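Long-range contacts in tryptophan decarboxylase 1 (Oryza sativa subsp. japonica, PDB 6KHO), which decarboxylates L-tryptophan to tryptamine and 5-hydroxy-L-tryptophan to serotonin, using pyridoxal 5'-phosphate as cofactor, and works as a homodimer: residues A206-D211 with N230-P235; R248-M253 with A285-R290; K46-M51 with M92-S97. All blocks are in the same frame, centred on the assembly; numbering follows the deposited sequence.

Contact 1: A206-D211 with N230-P235; sequences AVYAAD and NIRSIP
Strands 206-210 and 231-234 run parallel, their axes 22° apart and 4.6 Å at closest approach, and the bridges Val207-Ile231 through Ala210-Ile234 fix the register. The bonding alternates between partners as parallel pairing requires: Val207 N donates to Asn230 O, Arg232 N returns a bond to Val207 O (2.8 Å), Ala209 N reaches Arg232 O (3.0 Å) and Ile234 N reaches Ala209 O. The ladder continues past the end of the first strand, where Asp211 N meets Ile234 O at 2.8 Å in a more bent bond.

On one face of the sheet Tyr208 and Arg232 extend together from their strands. Arg232 CG approaches the Tyr208 ring obliquely, 3.6 Å from CE2, while the guanidinium plane stands 83° from the ring. A bend at chi2 (-91°) turns the arginine chain along the tyrosine, and both polar ends converge on Asp256 of helix 246-258: Arg232 NE by a salt bridge, Tyr208 OH by a hydrogen bond. Arg232 NH1 is also bonded to Ala229 O, so the guanidinium has further anchorage beyond Asp256. The other face carries Val207 and Ile231, where CG2 of the valine touches CG1 of the isoleucine at 3.9 Å; helix 215-223 packs against this pair through Cys221. At the C-terminal end Ser233 OG sits 3.3 Å from Asp211 CB, and the carboxylate of Asp211 extends beside Pro235, its OD1 bonded to Thr236.

With helix 215-223 joining the two strands, this is a beta-alpha-beta unit at the 231-234 margin of the seven-stranded mixed sheet that characterises the large domain of fold-type I pyridoxal-phosphate enzymes.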
ATOM      1  N   ALA A 206      17.991  -5.613 -20.740  1.00 31.24           N
ATOM      2  CA  ALA A 206      17.149  -6.794 -20.842  1.00 32.93           C
ATOM      3  C   ALA A 206      16.935  -7.412 -19.469  1.00 32.77           C
ATOM      4  O   ALA A 206      17.813  -7.352 -18.603  1.00 30.40           O
ATOM      5  CB  ALA A 206      17.764  -7.841 -21.781  1.00 34.98           C
ATOM      6  N   VAL A 207      15.758  -8.031 -19.286  1.00 30.98           N
ATOM      7  CA  VAL A 207      15.388  -8.701 -18.045  1.00 30.72           C
ATOM      8  C   VAL A 207      14.795 -10.067 -18.373  1.00 32.93           C
ATOM      9  O   VAL A 207      14.288 -10.302 -19.474  1.00 33.71           O
ATOM     10  CB  VAL A 207      14.397  -7.869 -17.190  1.00 33.95           C
ATOM     11  CG1 VAL A 207      14.952  -6.486 -16.930  1.00 32.12           C
ATOM     12  CG2 VAL A 207      13.038  -7.767 -17.865  1.00 34.19           C
ATOM     13  N   TYR A 208      14.863 -10.971 -17.387  1.00 29.70           N
ATOM     14  CA  TYR A 208      14.625 -12.398 -17.591  1.00 32.17           C
ATOM     15  C   TYR A 208      13.796 -12.999 -16.464  1.00 35.69           C
ATOM     16  O   TYR A 208      14.053 -12.747 -15.282  1.00 32.74           O
ATOM     17  CB  TYR A 208      15.949 -13.178 -17.684  1.00 31.39           C
ATOM     18  CG  TYR A 208      16.903 -12.553 -18.663  1.00 33.57           C
ATOM     19  CD1 TYR A 208      17.680 -11.460 -18.294  1.00 32.57           C
ATOM     20  CD2 TYR A 208      17.013 -13.033 -19.970  1.00 34.34           C
ATOM     21  CE1 TYR A 208      18.531 -10.855 -19.185  1.00 32.80           C
ATOM     22  CE2 TYR A 208      17.877 -12.431 -20.877  1.00 33.05           C
ATOM     23  CZ  TYR A 208      18.632 -11.342 -20.471  1.00 37.07           C
ATOM     24  OH  TYR A 208      19.499 -10.722 -21.337  1.00 36.29           O
ATOM     25  N   ALA A 209      12.829 -13.836 -16.835  1.00 29.86           N
ATOM     26  CA  ALA A 209      12.126 -14.660 -15.869  1.00 31.61           C
ATOM     27  C   ALA A 209      11.522 -15.854 -16.596  1.00 36.95           C
ATOM     28  O   ALA A 209      11.275 -15.799 -17.801  1.00 35.05           O
ATOM     29  CB  ALA A 209      11.040 -13.854 -15.149  1.00 33.25           C
ATOM     30  N   ALA A 210      11.300 -16.932 -15.853  1.00 34.63           N
ATOM     31  CA  ALA A 210      10.590 -18.080 -16.396  1.00 36.71           C
ATOM     32  C   ALA A 210       9.158 -17.710 -16.774  1.00 40.36           C
ATOM     33  O   ALA A 210       8.556 -16.780 -16.222  1.00 38.20           O
ATOM     34  CB  ALA A 210      10.581 -19.224 -15.380  1.00 34.09           C
ATOM     35  N   ASP A 211       8.595 -18.462 -17.723  1.00 36.68           N
ATOM     36  CA  ASP A 211       7.215 -18.193 -18.096  1.00 37.10           C
ATOM     37  C   ASP A 211       6.220 -18.575 -17.003  1.00 35.94           C
ATOM     38  O   ASP A 211       5.032 -18.294 -17.161  1.00 37.22           O
ATOM     39  CB  ASP A 211       6.854 -18.901 -19.410  1.00 39.14           C
ATOM     40  CG  ASP A 211       6.967 -20.412 -19.330  1.00 42.86           C
ATOM     41  OD1 ASP A 211       7.172 -20.959 -18.228  1.00 41.20           O
ATOM     42  OD2 ASP A 211       6.857 -21.064 -20.397  1.00 48.47           O
ATOM     43  N   ASN A 230      12.473  -6.476 -24.817  1.00 41.94           N
ATOM     44  CA  ASN A 230      13.625  -6.979 -24.083  1.00 38.37           C
ATOM     45  C   ASN A 230      13.241  -7.663 -22.774  1.00 40.59           C
ATOM     46  O   ASN A 230      14.127  -8.019 -21.990  1.00 37.35           O
ATOM     47  CB  ASN A 230      14.603  -5.831 -23.821  1.00 37.86           C
ATOM     48  CG  ASN A 230      15.133  -5.224 -25.104  1.00 43.19           C
ATOM     49  OD1 ASN A 230      15.172  -5.885 -26.137  1.00 40.52           O
ATOM     50  ND2 ASN A 230      15.543  -3.963 -25.044  1.00 42.90           N
ATOM     51  N   ILE A 231      11.947  -7.861 -22.521  1.00 36.72           N
ATOM     52  CA  ILE A 231      11.481  -8.587 -21.345  1.00 37.37           C
ATOM     53  C   ILE A 231      11.329 -10.052 -21.748  1.00 40.53           C
ATOM     54  O   ILE A 231      10.363 -10.427 -22.411  1.00 44.12           O
ATOM     55  CB  ILE A 231      10.173  -8.003 -20.808  1.00 36.00           C
ATOM     56  CG1 ILE A 231      10.372  -6.538 -20.436  1.00 35.96           C
ATOM     57  CG2 ILE A 231       9.698  -8.785 -19.615  1.00 38.41           C
ATOM     58  CD1 ILE A 231       9.080  -5.781 -20.185  1.00 37.65           C
ATOM     59  N   ARG A 232      12.285 -10.886 -21.331  1.00 38.55           N
ATOM     60  CA  ARG A 232      12.372 -12.276 -21.774  1.00 37.38           C
ATOM     61  C   ARG A 232      11.584 -13.190 -20.846  1.00 41.00           C
ATOM     62  O   ARG A 232      11.920 -13.317 -19.662  1.00 39.90           O
ATOM     63  CB  ARG A 232      13.827 -12.740 -21.818  1.00 39.89           C
ATOM     64  CG  ARG A 232      14.742 -11.846 -22.612  1.00 44.14           C
ATOM     65  CD  ARG A 232      14.821 -12.284 -24.051  1.00 45.70           C
ATOM     66  NE  ARG A 232      15.661 -11.373 -24.818  1.00 46.08           N
ATOM     67  CZ  ARG A 232      15.189 -10.381 -25.564  1.00 48.86           C
ATOM     68  NH1 ARG A 232      13.876 -10.174 -25.648  1.00 44.85           N
ATOM     69  NH2 ARG A 232      16.028  -9.600 -26.237  1.00 50.47           N
ATOM     70  N   SER A 233      10.569 -13.857 -21.393  1.00 36.49           N
ATOM     71  CA  SER A 233       9.822 -14.893 -20.685  1.00 37.51           C
ATOM     72  C   SER A 233      10.344 -16.246 -21.155  1.00 39.91           C
ATOM     73  O   SER A 233      10.017 -16.702 -22.253  1.00 43.56           O
ATOM     74  CB  SER A 233       8.324 -14.747 -20.933  1.00 40.06           C
ATOM     75  OG  SER A 233       7.615 -15.823 -20.351  1.00 44.24           O
ATOM     76  N   ILE A 234      11.152 -16.889 -20.323  1.00 37.48           N
ATOM     77  CA  ILE A 234      11.868 -18.097 -20.739  1.00 37.91           C
ATOM     78  C   ILE A 234      10.928 -19.297 -20.640  1.00 41.63           C
ATOM     79  O   ILE A 234      10.339 -19.528 -19.568  1.00 39.88           O
ATOM     80  CB  ILE A 234      13.115 -18.298 -19.886  1.00 37.43           C
ATOM     81  CG1 ILE A 234      14.067 -17.121 -20.106  1.00 40.86           C
ATOM     82  CG2 ILE A 234      13.800 -19.617 -20.228  1.00 39.54           C
ATOM     83  CD1 ILE A 234      15.385 -17.285 -19.430  1.00 42.26           C
ATOM     84  N   PRO A 235      10.772 -20.077 -21.718  1.00 43.50           N
ATOM     85  CA  PRO A 235       9.901 -21.258 -21.663  1.00 41.03           C
ATOM     86  C   PRO A 235      10.399 -22.301 -20.675  1.00 40.16           C
ATOM     87  O   PRO A 235      11.603 -22.506 -20.506  1.00 41.75           O
ATOM     88  CB  PRO A 235       9.940 -21.798 -23.101  1.00 44.65           C
ATOM     89  CG  PRO A 235      10.398 -20.637 -23.944  1.00 44.77           C
ATOM     90  CD  PRO A 235      11.319 -19.847 -23.069  1.00 42.45           C
TER

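Contact 2: R248-M253 with A285-R290; sequences RLLEAM and ADVAAR
The segments 248-253 of helix 246-258 and 285-289 of helix 281-289 run nearly parallel, with a crossing angle of -16° and axes 9.7 Å apart at closest approach. The backbones come nearest at Leu250 and Val287, whose CA atoms are 5.9 Å apart, and the whole interface buries a modest 238 Å² over both sides.

Val287 is the central side chain, accounting for 78 Å² of the buried surface, and its CG1 branch meets both Leu249 and Leu250. With CG1 anti to the backbone N (chi1 174°), this methyl projects across the gap to the first helix. It lies 3.6 Å from Leu250 CB and equally near the CA of that leucine, so it rests on the helix backbone as well as on the side chain. Leu249 runs antiparallel alongside Val287, bringing its CD2 within 4.0 Å of Val287 CG1. Met253, one turn after Leu249, reaches across with a chain bent at chi3 (-91°), which turns the terminal methyl toward the second helix; the modelled position of CE is doubtful, being too close to Val287 CG1, and only its general direction toward Ala288 can be taken. At the outer margin Leu250 CD1 meets the aliphatic part of Arg290, 4.3 Å from its CD. Every side-chain contact identified here is between carbon atoms, so the two helices meet by van der Waals packing.

Both helices lie over the same face of the mixed sheet: Leu249, Met253 and Ala288 all touch Val266 of strand 262-269, and Leu249 and Met253 also reach Tyr208 of strand 205-210. Phe291, next in the chain after Arg290, packs on Leu250 and Met253, while Leu249 extends the layer to Ile234 of strand 231-234.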
ATOM      1  N   ARG A 248      18.842 -22.872 -20.182  1.00 38.39           N
ATOM      2  CA  ARG A 248      18.037 -22.013 -21.046  1.00 42.39           C
ATOM      3  C   ARG A 248      18.199 -20.542 -20.671  1.00 43.52           C
ATOM      4  O   ARG A 248      18.169 -19.668 -21.547  1.00 43.53           O
ATOM      5  CB  ARG A 248      16.558 -22.425 -20.983  1.00 42.62           C
ATOM      6  CG  ARG A 248      16.171 -23.540 -21.957  1.00 50.77           C
ATOM      7  CD  ARG A 248      14.681 -23.885 -21.916  1.00 52.79           C
ATOM      8  NE  ARG A 248      14.448 -25.287 -22.280  1.00 57.40           N
ATOM      9  CZ  ARG A 248      13.250 -25.868 -22.355  1.00 59.43           C
ATOM     10  NH1 ARG A 248      12.146 -25.178 -22.093  1.00 56.46           N
ATOM     11  NH2 ARG A 248      13.152 -27.149 -22.692  1.00 62.97           N
ATOM     12  N   LEU A 249      18.380 -20.248 -19.381  1.00 39.58           N
ATOM     13  CA  LEU A 249      18.601 -18.865 -18.971  1.00 38.45           C
ATOM     14  C   LEU A 249      19.948 -18.350 -19.477  1.00 37.59           C
ATOM     15  O   LEU A 249      20.041 -17.233 -20.003  1.00 35.78           O
ATOM     16  CB  LEU A 249      18.512 -18.760 -17.447  1.00 34.70           C
ATOM     17  CG  LEU A 249      18.956 -17.421 -16.864  1.00 36.42           C
ATOM     18  CD1 LEU A 249      18.009 -16.299 -17.275  1.00 35.71           C
ATOM     19  CD2 LEU A 249      19.086 -17.493 -15.341  1.00 33.65           C
ATOM     20  N   LEU A 250      21.004 -19.156 -19.324  1.00 37.75           N
ATOM     21  CA  LEU A 250      22.335 -18.741 -19.772  1.00 41.16           C
ATOM     22  C   LEU A 250      22.361 -18.489 -21.277  1.00 41.42           C
ATOM     23  O   LEU A 250      22.973 -17.518 -21.746  1.00 38.53           O
ATOM     24  CB  LEU A 250      23.373 -19.796 -19.380  1.00 37.60           C
ATOM     25  CG  LEU A 250      24.822 -19.600 -19.855  1.00 38.48           C
ATOM     26  CD1 LEU A 250      25.323 -18.187 -19.610  1.00 37.90           C
ATOM     27  CD2 LEU A 250      25.727 -20.590 -19.148  1.00 40.82           C
ATOM     28  N   GLU A 251      21.691 -19.341 -22.053  1.00 40.48           N
ATOM     29  CA  GLU A 251      21.679 -19.138 -23.495  1.00 41.66           C
ATOM     30  C   GLU A 251      20.969 -17.838 -23.865  1.00 43.59           C
ATOM     31  O   GLU A 251      21.459 -17.076 -24.707  1.00 36.64           O
ATOM     32  CB  GLU A 251      21.031 -20.344 -24.169  1.00 43.39           C
ATOM     33  CG  GLU A 251      20.610 -20.110 -25.586  1.00 51.13           C
ATOM     34  CD  GLU A 251      19.651 -21.180 -26.070  1.00 63.32           C
ATOM     35  OE1 GLU A 251      19.399 -21.246 -27.295  1.00 70.14           O
ATOM     36  OE2 GLU A 251      19.140 -21.947 -25.216  1.00 62.26           O
ATOM     37  N   ALA A 252      19.838 -17.539 -23.213  1.00 37.44           N
ATOM     38  CA  ALA A 252      19.124 -16.298 -23.502  1.00 35.66           C
ATOM     39  C   ALA A 252      19.956 -15.072 -23.135  1.00 36.05           C
ATOM     40  O   ALA A 252      20.014 -14.098 -23.895  1.00 37.14           O
ATOM     41  CB  ALA A 252      17.787 -16.267 -22.750  1.00 39.58           C
ATOM     42  N   MET A 253      20.587 -15.092 -21.956  1.00 37.57           N
ATOM     43  CA  MET A 253      21.351 -13.931 -21.507  1.00 34.96           C
ATOM     44  C   MET A 253      22.613 -13.742 -22.344  1.00 38.08           C
ATOM     45  O   MET A 253      22.986 -12.606 -22.668  1.00 36.61           O
ATOM     46  CB  MET A 253      21.718 -14.077 -20.030  1.00 36.12           C
ATOM     47  CG  MET A 253      20.523 -14.078 -19.066  1.00 34.51           C
ATOM     48  SD  MET A 253      21.076 -13.648 -17.409  1.00 41.65           S
ATOM     49  CE  MET A 253      21.406 -15.178 -16.766  1.00 34.27           C
ATOM     50  N   ALA A 285      21.582 -17.805  -9.766  1.00 33.21           N
ATOM     51  CA  ALA A 285      22.471 -16.728  -9.354  1.00 33.04           C
ATOM     52  C   ALA A 285      23.837 -16.867 -10.019  1.00 36.15           C
ATOM     53  O   ALA A 285      24.454 -15.872 -10.407  1.00 35.42           O
ATOM     54  CB  ALA A 285      22.619 -16.731  -7.837  1.00 33.39           C
ATOM     55  N   ASP A 286      24.325 -18.100 -10.143  1.00 34.30           N
ATOM     56  CA  ASP A 286      25.619 -18.325 -10.777  1.00 35.93           C
ATOM     57  C   ASP A 286      25.587 -17.918 -12.243  1.00 37.29           C
ATOM     58  O   ASP A 286      26.522 -17.279 -12.740  1.00 41.00           O
ATOM     59  CB  ASP A 286      26.013 -19.792 -10.623  1.00 37.02           C
ATOM     60  CG  ASP A 286      26.293 -20.162  -9.184  1.00 40.76           C
ATOM     61  OD1 ASP A 286      26.376 -19.239  -8.340  1.00 44.45           O
ATOM     62  OD2 ASP A 286      26.408 -21.372  -8.886  1.00 43.49           O
ATOM     63  N   VAL A 287      24.502 -18.253 -12.945  1.00 36.20           N
ATOM     64  CA  VAL A 287      24.369 -17.844 -14.338  1.00 34.29           C
ATOM     65  C   VAL A 287      24.337 -16.324 -14.441  1.00 37.31           C
ATOM     66  O   VAL A 287      25.052 -15.721 -15.254  1.00 37.57           O
ATOM     67  CB  VAL A 287      23.127 -18.495 -14.969  1.00 37.68           C
ATOM     68  CG1 VAL A 287      22.912 -17.963 -16.336  1.00 38.59           C
ATOM     69  CG2 VAL A 287      23.311 -20.005 -15.050  1.00 37.94           C
ATOM     70  N   ALA A 288      23.542 -15.674 -13.584  1.00 33.35           N
ATOM     71  CA  ALA A 288      23.404 -14.228 -13.684  1.00 33.60           C
ATOM     72  C   ALA A 288      24.692 -13.513 -13.307  1.00 31.08           C
ATOM     73  O   ALA A 288      24.941 -12.397 -13.776  1.00 30.85           O
ATOM     74  CB  ALA A 288      22.249 -13.753 -12.792  1.00 33.63           C
ATOM     75  N   ALA A 289      25.516 -14.132 -12.460  1.00 32.48           N
ATOM     76  CA  ALA A 289      26.761 -13.498 -12.051  1.00 35.26           C
ATOM     77  C   ALA A 289      27.737 -13.346 -13.215  1.00 36.45           C
ATOM     78  O   ALA A 289      28.589 -12.457 -13.179  1.00 35.36           O
ATOM     79  CB  ALA A 289      27.402 -14.294 -10.919  1.00 33.75           C
ATOM     80  N   ARG A 290      27.615 -14.175 -14.253  1.00 35.96           N
ATOM     81  CA  ARG A 290      28.432 -13.998 -15.448  1.00 41.76           C
ATOM     82  C   ARG A 290      28.188 -12.650 -16.103  1.00 42.90           C
ATOM     83  O   ARG A 290      29.053 -12.162 -16.837  1.00 40.85           O
ATOM     84  CB  ARG A 290      28.148 -15.117 -16.458  1.00 41.79           C
ATOM     85  CG  ARG A 290      28.320 -16.528 -15.915  1.00 44.59           C
ATOM     86  CD  ARG A 290      28.708 -17.508 -17.020  1.00 49.42           C
ATOM     87  NE  ARG A 290      29.324 -18.713 -16.469  1.00 62.25           N
ATOM     88  CZ  ARG A 290      30.617 -19.016 -16.589  1.00 58.14           C
ATOM     89  NH1 ARG A 290      31.434 -18.198 -17.242  1.00 53.49           N
ATOM     90  NH2 ARG A 290      31.095 -20.134 -16.052  1.00 57.61           N
TER

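Contact 3: K46-M51 with M92-S97; sequences KSVESM and MTHWAS
Val48 lays its CG2 methyl against the base of the His94 side chain, 3.7 Å from CB and 3.8 Å from CG, the two side chains running antiparallel alongside each other. With Val48 CG1 at chi1 64°, CG2 falls anti to the backbone N and is carried over to the loop, where it also lies 4.0 Å from Ser97 CA. Met51 takes the outer part of the imidazole. Its extended chain crosses the histidine at about a right angle, and SD sits 3.9 Å from the ring centroid, 35° off the ring normal, an oblique Met-aromatic contact in which NE2 and CE1 are the nearest ring atoms. On the other nitrogen, ND1 is hydrogen-bonded to Tyr44 OH, which helps to hold the rotation of the imidazole.

The contact joins segment 46-51, which begins within helix 27-47, to the loop between helices 77-88 and 110-122. In that loop His94 points toward the first segment, and a type I beta turn from His94 to Ser97, closed by Ser97 N bonding His94 O at 3.0 Å, brings the serine alongside it. A water lies 2.8 Å from each of Val48 O and Met51 O and 2.7 Å from Ser97 OG, within hydrogen-bonding distance of all three, linking the two carbonyls to the serine. Ser97 OG is bonded as well to Asn99 N. The far side of the loop faces the second subunit of the dimer, where Trp95 NE1 is bonded to Ala131 O of that subunit and Thr93 OG1 to its Gln130 O.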
ATOM      1  N   LYS A  46     -18.459 -17.889  12.671  1.00 35.11           N
ATOM      2  CA  LYS A  46     -19.305 -19.028  13.018  1.00 35.04           C
ATOM      3  C   LYS A  46     -20.247 -19.403  11.878  1.00 35.00           C
ATOM      4  O   LYS A  46     -20.665 -20.562  11.777  1.00 38.76           O
ATOM      5  CB  LYS A  46     -20.105 -18.718  14.287  1.00 39.81           C
ATOM      6  CG  LYS A  46     -19.257 -18.738  15.549  1.00 40.52           C
ATOM      7  CD  LYS A  46     -20.072 -18.305  16.763  1.00 42.36           C
ATOM      8  CE  LYS A  46     -19.182 -18.016  17.959  1.00 43.07           C
ATOM      9  NZ  LYS A  46     -19.932 -17.229  18.992  1.00 49.44           N
ATOM     10  N   SER A  47     -20.607 -18.451  11.024  1.00 34.12           N
ATOM     11  CA  SER A  47     -21.605 -18.705  10.000  1.00 33.55           C
ATOM     12  C   SER A  47     -21.056 -18.783   8.576  1.00 36.22           C
ATOM     13  O   SER A  47     -21.819 -19.133   7.670  1.00 37.97           O
ATOM     14  CB  SER A  47     -22.699 -17.631  10.070  1.00 34.63           C
ATOM     15  OG  SER A  47     -22.222 -16.365   9.644  1.00 38.40           O
ATOM     16  N   VAL A  48     -19.763 -18.500   8.343  1.00 31.96           N
ATOM     17  CA  VAL A  48     -19.292 -18.359   6.958  1.00 33.01           C
ATOM     18  C   VAL A  48     -19.389 -19.682   6.198  1.00 34.33           C
ATOM     19  O   VAL A  48     -19.737 -19.702   5.008  1.00 34.32           O
ATOM     20  CB  VAL A  48     -17.858 -17.787   6.905  1.00 33.56           C
ATOM     21  CG1 VAL A  48     -16.840 -18.723   7.555  1.00 29.90           C
ATOM     22  CG2 VAL A  48     -17.462 -17.500   5.450  1.00 30.49           C
ATOM     23  N   GLU A  49     -19.103 -20.805   6.866  1.00 36.35           N
ATOM     24  CA  GLU A  49     -19.101 -22.093   6.177  1.00 35.58           C
ATOM     25  C   GLU A  49     -20.472 -22.427   5.600  1.00 39.63           C
ATOM     26  O   GLU A  49     -20.570 -23.127   4.584  1.00 39.97           O
ATOM     27  CB  GLU A  49     -18.638 -23.197   7.134  1.00 38.03           C
ATOM     28  CG  GLU A  49     -18.599 -24.592   6.502  1.00 39.33           C
ATOM     29  CD  GLU A  49     -18.140 -25.680   7.466  1.00 43.32           C
ATOM     30  OE1 GLU A  49     -17.598 -25.357   8.549  1.00 45.76           O
ATOM     31  OE2 GLU A  49     -18.323 -26.870   7.141  1.00 45.14           O
ATOM     32  N   SER A  50     -21.530 -21.929   6.229  1.00 35.61           N
ATOM     33  CA  SER A  50     -22.902 -22.174   5.811  1.00 38.70           C
ATOM     34  C   SER A  50     -23.324 -21.299   4.642  1.00 41.48           C
ATOM     35  O   SER A  50     -24.384 -21.539   4.058  1.00 40.47           O
ATOM     36  CB  SER A  50     -23.851 -21.932   6.994  1.00 39.01           C
ATOM     37  OG  SER A  50     -24.051 -20.537   7.198  1.00 41.66           O
ATOM     38  N   MET A  51     -22.537 -20.283   4.303  1.00 38.92           N
ATOM     39  CA  MET A  51     -22.809 -19.444   3.152  1.00 37.83           C
ATOM     40  C   MET A  51     -22.209 -20.069   1.894  1.00 37.08           C
ATOM     41  O   MET A  51     -21.254 -20.848   1.973  1.00 37.82           O
ATOM     42  CB  MET A  51     -22.220 -18.052   3.361  1.00 38.14           C
ATOM     43  CG  MET A  51     -22.593 -17.393   4.690  1.00 38.28           C
ATOM     44  SD  MET A  51     -21.799 -15.772   4.837  1.00 41.54           S
ATOM     45  CE  MET A  51     -22.488 -15.166   6.381  1.00 39.53           C
ATOM     46  N   MET A  92     -20.177 -10.987  -1.303  1.00 36.59           N
ATOM     47  CA  MET A  92     -18.770 -11.322  -1.129  1.00 36.58           C
ATOM     48  C   MET A  92     -18.460 -12.718  -1.636  1.00 36.57           C
ATOM     49  O   MET A  92     -19.282 -13.630  -1.541  1.00 35.41           O
ATOM     50  CB  MET A  92     -18.384 -11.292   0.349  1.00 34.92           C
ATOM     51  CG  MET A  92     -18.056  -9.961   0.933  1.00 39.32           C
ATOM     52  SD  MET A  92     -18.025 -10.227   2.727  1.00 54.28           S
ATOM     53  CE  MET A  92     -16.727 -11.453   2.890  1.00 42.77           C
ATOM     54  N   THR A  93     -17.231 -12.890  -2.123  1.00 32.41           N
ATOM     55  CA  THR A  93     -16.598 -14.200  -2.191  1.00 34.15           C
ATOM     56  C   THR A  93     -15.883 -14.441  -0.863  1.00 34.64           C
ATOM     57  O   THR A  93     -15.102 -13.593  -0.419  1.00 33.20           O
ATOM     58  CB  THR A  93     -15.610 -14.248  -3.357  1.00 33.88           C
ATOM     59  OG1 THR A  93     -16.335 -14.108  -4.581  1.00 35.91           O
ATOM     60  CG2 THR A  93     -14.794 -15.537  -3.350  1.00 30.23           C
ATOM     61  N   HIS A  94     -16.142 -15.580  -0.228  1.00 31.09           N
ATOM     62  CA  HIS A  94     -15.688 -15.771   1.153  1.00 32.96           C
ATOM     63  C   HIS A  94     -14.311 -16.426   1.172  1.00 31.00           C
ATOM     64  O   HIS A  94     -14.166 -17.648   1.262  1.00 29.97           O
ATOM     65  CB  HIS A  94     -16.726 -16.549   1.945  1.00 34.87           C
ATOM     66  CG  HIS A  94     -18.017 -15.800   2.080  1.00 34.69           C
ATOM     67  ND1 HIS A  94     -18.151 -14.695   2.897  1.00 32.11           N
ATOM     68  CD2 HIS A  94     -19.208 -15.951   1.448  1.00 34.00           C
ATOM     69  CE1 HIS A  94     -19.380 -14.217   2.784  1.00 39.18           C
ATOM     70  NE2 HIS A  94     -20.040 -14.958   1.908  1.00 34.42           N
ATOM     71  N   TRP A  95     -13.283 -15.577   1.108  1.00 28.85           N
ATOM     72  CA  TRP A  95     -11.910 -16.047   1.265  1.00 30.95           C
ATOM     73  C   TRP A  95     -11.703 -16.770   2.592  1.00 30.39           C
ATOM     74  O   TRP A  95     -10.886 -17.692   2.672  1.00 30.65           O
ATOM     75  CB  TRP A  95     -10.948 -14.866   1.149  1.00 32.68           C
ATOM     76  CG  TRP A  95     -10.732 -14.427  -0.251  1.00 31.29           C
ATOM     77  CD1 TRP A  95     -11.597 -13.725  -1.033  1.00 31.44           C
ATOM     78  CD2 TRP A  95      -9.564 -14.663  -1.052  1.00 30.31           C
ATOM     79  NE1 TRP A  95     -11.045 -13.513  -2.273  1.00 31.96           N
ATOM     80  CE2 TRP A  95      -9.795 -14.071  -2.309  1.00 32.10           C
ATOM     81  CE3 TRP A  95      -8.343 -15.304  -0.821  1.00 32.15           C
ATOM     82  CZ2 TRP A  95      -8.851 -14.109  -3.342  1.00 31.74           C
ATOM     83  CZ3 TRP A  95      -7.409 -15.345  -1.852  1.00 30.03           C
ATOM     84  CH2 TRP A  95      -7.673 -14.761  -3.096  1.00 31.26           C
ATOM     85  N   ALA A  96     -12.448 -16.384   3.637  1.00 30.12           N
ATOM     86  CA  ALA A  96     -12.308 -17.007   4.946  1.00 31.17           C
ATOM     87  C   ALA A  96     -13.019 -18.349   5.045  1.00 31.46           C
ATOM     88  O   ALA A  96     -12.848 -19.048   6.048  1.00 32.29           O
ATOM     89  CB  ALA A  96     -12.846 -16.073   6.048  1.00 29.90           C
ATOM     90  N   SER A  97     -13.812 -18.721   4.050  1.00 31.38           N
ATOM     91  CA  SER A  97     -14.557 -19.966   4.156  1.00 30.20           C
ATOM     92  C   SER A  97     -13.604 -21.155   4.233  1.00 31.72           C
ATOM     93  O   SER A  97     -12.592 -21.182   3.531  1.00 32.55           O
ATOM     94  CB  SER A  97     -15.497 -20.142   2.965  1.00 33.66           C
ATOM     95  OG  SER A  97     -16.134 -21.410   3.037  1.00 35.13           O
TER
HETATM   96  O   HOH W   1     -18.603 -20.353   2.580  1.00 34.55           O

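Overall arrangement
Contact 3 closes first along the chain, followed by contact 1 and then contact 2. The latter two are neighbours, with centres 11 Å apart: strand 231-234 is followed in the chain by helix 246-258, and Pro235 O lies 3.2 Å from Arg248 NH1, a probable hydrogen bond. Together they join the edge of the sheet to two of the helices that cover one of its faces, within the pyridoxal-dependent decarboxylase domain. Contact 3 lies on the opposite side of the chain's centre, its centre about 39 Å from that of contact 1 and 46 Å from that of contact 2, where an N-terminal helix meets a loop facing the second subunit. The set thus samples the core sheet with its cover, and the dimer-facing region.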